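PDB 3U0H: xylose isomerase domain protein from Alicyclobacillus acidocaldarius subsp. acidocaldarius, which is probably an isomerase, a putative member of the xylose isomerase-like family built on a TIM barrel. Local coordinates for residues A[23-28]-A[59-64]. Numbering follows the deposited sequence.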
loop_
_atom_site.group_PDB
_atom_site.type_symbol
_atom_site.label_atom_id
_atom_site.label_comp_id
_atom_site.label_asym_id
_atom_site.label_seq_id
_atom_site.Cartn_x
_atom_site.Cartn_y
_atom_site.Cartn_z
ATOM N N ASP A 23 -23.526 -27.854 23.251
ATOM C CA ASP A 23 -23.914 -29.243 23.541
ATOM C C ASP A 23 -24.833 -29.786 22.456
ATOM O O ASP A 23 -24.680 -30.909 22.001
ATOM C CB ASP A 23 -24.655 -29.357 24.897
ATOM C CG ASP A 23 -23.715 -29.318 26.120
ATOM O OD1 ASP A 23 -22.489 -29.451 25.990
ATOM O OD2 ASP A 23 -24.218 -29.202 27.261
ATOM N N LEU A 24 -25.822 -28.982 22.086
ATOM C CA LEU A 24 -26.686 -29.327 20.986
ATOM C C LEU A 24 -25.872 -29.571 19.659
ATOM O O LEU A 24 -26.170 -30.518 18.934
ATOM C CB LEU A 24 -27.728 -28.220 20.852
ATOM C CG LEU A 24 -29.097 -28.441 20.221
ATOM C CD1 LEU A 24 -29.996 -27.317 20.721
ATOM C CD2 LEU A 24 -28.998 -28.427 18.699
ATOM N N ALA A 25 -24.864 -28.731 19.348
ATOM C CA ALA A 25 -24.075 -28.936 18.125
ATOM C C ALA A 25 -23.420 -30.298 18.106
ATOM O O ALA A 25 -23.530 -31.008 17.122
ATOM C CB ALA A 25 -23.012 -27.846 17.934
ATOM N N ARG A 26 -22.746 -30.653 19.194
ATOM C CA ARG A 26 -22.069 -31.954 19.332
ATOM C C ARG A 26 -23.095 -33.074 19.205
ATOM O O ARG A 26 -22.897 -34.020 18.447
ATOM C CB ARG A 26 -21.388 -32.097 20.726
ATOM C CG ARG A 26 -20.435 -33.308 20.909
ATOM C CD ARG A 26 -20.527 -34.073 22.264
ATOM N NE ARG A 26 -20.125 -33.347 23.505
ATOM C CZ ARG A 26 -20.961 -32.789 24.412
ATOM N NH1 ARG A 26 -22.288 -32.836 24.263
ATOM N NH2 ARG A 26 -20.470 -32.153 25.486
ATOM N N GLU A 27 -24.179 -32.952 19.977
ATOM C CA GLU A 27 -25.185 -34.002 20.083
ATOM C C GLU A 27 -25.825 -34.259 18.742
ATOM O O GLU A 27 -26.139 -35.397 18.450
ATOM C CB GLU A 27 -26.266 -33.681 21.131
ATOM C CG GLU A 27 -27.385 -34.711 21.245
ATOM C CD GLU A 27 -26.899 -36.108 21.641
ATOM O OE1 GLU A 27 -26.120 -36.197 22.618
ATOM O OE2 GLU A 27 -27.287 -37.119 20.988
ATOM N N THR A 28 -26.008 -33.224 17.920
ATOM C CA THR A 28 -26.664 -33.433 16.628
ATOM C C THR A 28 -25.639 -33.724 15.502
ATOM O O THR A 28 -26.011 -33.723 14.325
ATOM C CB THR A 28 -27.662 -32.293 16.246
ATOM O OG1 THR A 28 -27.029 -31.021 16.368
ATOM C CG2 THR A 28 -28.962 -32.319 17.113
ATOM N N ARG A 59 -15.583 -30.628 22.880
ATOM C CA ARG A 59 -16.731 -31.100 22.110
ATOM C C ARG A 59 -16.428 -31.443 20.628
ATOM O O ARG A 59 -17.327 -31.783 19.869
ATOM C CB ARG A 59 -17.850 -30.062 22.208
ATOM C CG ARG A 59 -18.509 -30.009 23.582
ATOM C CD ARG A 59 -19.453 -28.832 23.757
ATOM N NE ARG A 59 -19.995 -28.840 25.111
ATOM C CZ ARG A 59 -19.554 -28.107 26.136
ATOM N NH1 ARG A 59 -18.542 -27.257 25.983
ATOM N NH2 ARG A 59 -20.145 -28.220 27.330
ATOM N N GLY A 60 -15.168 -31.369 20.194
ATOM C CA GLY A 60 -14.872 -31.546 18.774
ATOM C C GLY A 60 -15.449 -30.445 17.874
ATOM O O GLY A 60 -15.763 -30.719 16.719
ATOM N N LEU A 61 -15.574 -29.204 18.361
ATOM C CA LEU A 61 -16.189 -28.157 17.525
ATOM C C LEU A 61 -15.206 -27.130 16.935
ATOM O O LEU A 61 -14.225 -26.815 17.547
ATOM C CB LEU A 61 -17.335 -27.433 18.283
ATOM C CG LEU A 61 -18.472 -28.377 18.760
ATOM C CD1 LEU A 61 -19.370 -27.680 19.754
ATOM C CD2 LEU A 61 -19.296 -28.966 17.616
ATOM N N VAL A 62 -15.529 -26.605 15.750
ATOM C CA VAL A 62 -14.786 -25.549 15.107
ATOM C C VAL A 62 -15.636 -24.294 14.853
ATOM O O VAL A 62 -16.704 -24.361 14.221
ATOM C CB VAL A 62 -14.230 -26.010 13.749
ATOM C CG1 VAL A 62 -13.616 -24.811 13.009
ATOM C CG2 VAL A 62 -13.177 -27.128 13.909
ATOM N N LEU A 63 -15.165 -23.146 15.352
ATOM C CA LEU A 63 -15.892 -21.870 15.165
ATOM C C LEU A 63 -15.827 -21.550 13.701
ATOM O O LEU A 63 -14.766 -21.425 13.164
ATOM C CB LEU A 63 -15.310 -20.705 15.993
ATOM C CG LEU A 63 -15.940 -19.297 15.852
ATOM C CD1 LEU A 63 -17.327 -19.313 16.507
ATOM C CD2 LEU A 63 -15.095 -18.154 16.427
ATOM N N ALA A 64 -16.978 -21.387 13.071
ATOM C CA ALA A 64 -17.070 -21.190 11.631
ATOM C C ALA A 64 -16.629 -19.780 11.138
ATOM O O ALA A 64 -16.165 -19.631 10.010
ATOM C CB ALA A 64 -18.530 -21.440 11.209
#
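Arg59 sends its chain straight out from CG to NE (chi2 170°), and this extended reach carries its guanidinium to Asp23 on helix 18-27. Asp23 leans over with CG beside its own backbone N (chi1 -78°), and its OD1 takes both donors on the near edge of Arg59. The bond from Arg59 NE to Asp23 OD1 is 2.7 Å long and comes in nearly in line with the C-O bond; the one from Arg59 NH2 to the same oxygen, at 3.0 Å, is weak. OD1 alone takes both bonds from Arg59, and the carboxylate and guanidinium planes are turned 47° apart. Arg26, one helical turn on, bends its chain back and offers NH2 to Asp23 OD1 in a long, weak bond of 3.4 Å. Its guanidinium lies with one face over Arg59 CD, and Arg26 NH2 comes within 3.4 Å of Arg59 NE; the shared aspartate probably offsets the like charges. All this happens on the outer side of a TIM barrel, where helix 18-27 packs beside the Schellman turn at Gly60 that leads into strand 62-67, a strand pairing with 32-33. Deeper in, Leu61 CD2 rests on Ala25 CB at 3.9 Å; Ala25 also touches Val33 of strand 32-33, and Leu22 is also against the leucine. A leucine in place of Arg59 would probably cost Asp23 OD1 both of these bonds, leaving Arg26 with its weak one and its guanidinium freer to swing. Arg59 NH1 is hydrogen-bonded to Met55 O, in the last turn of helix 49-57.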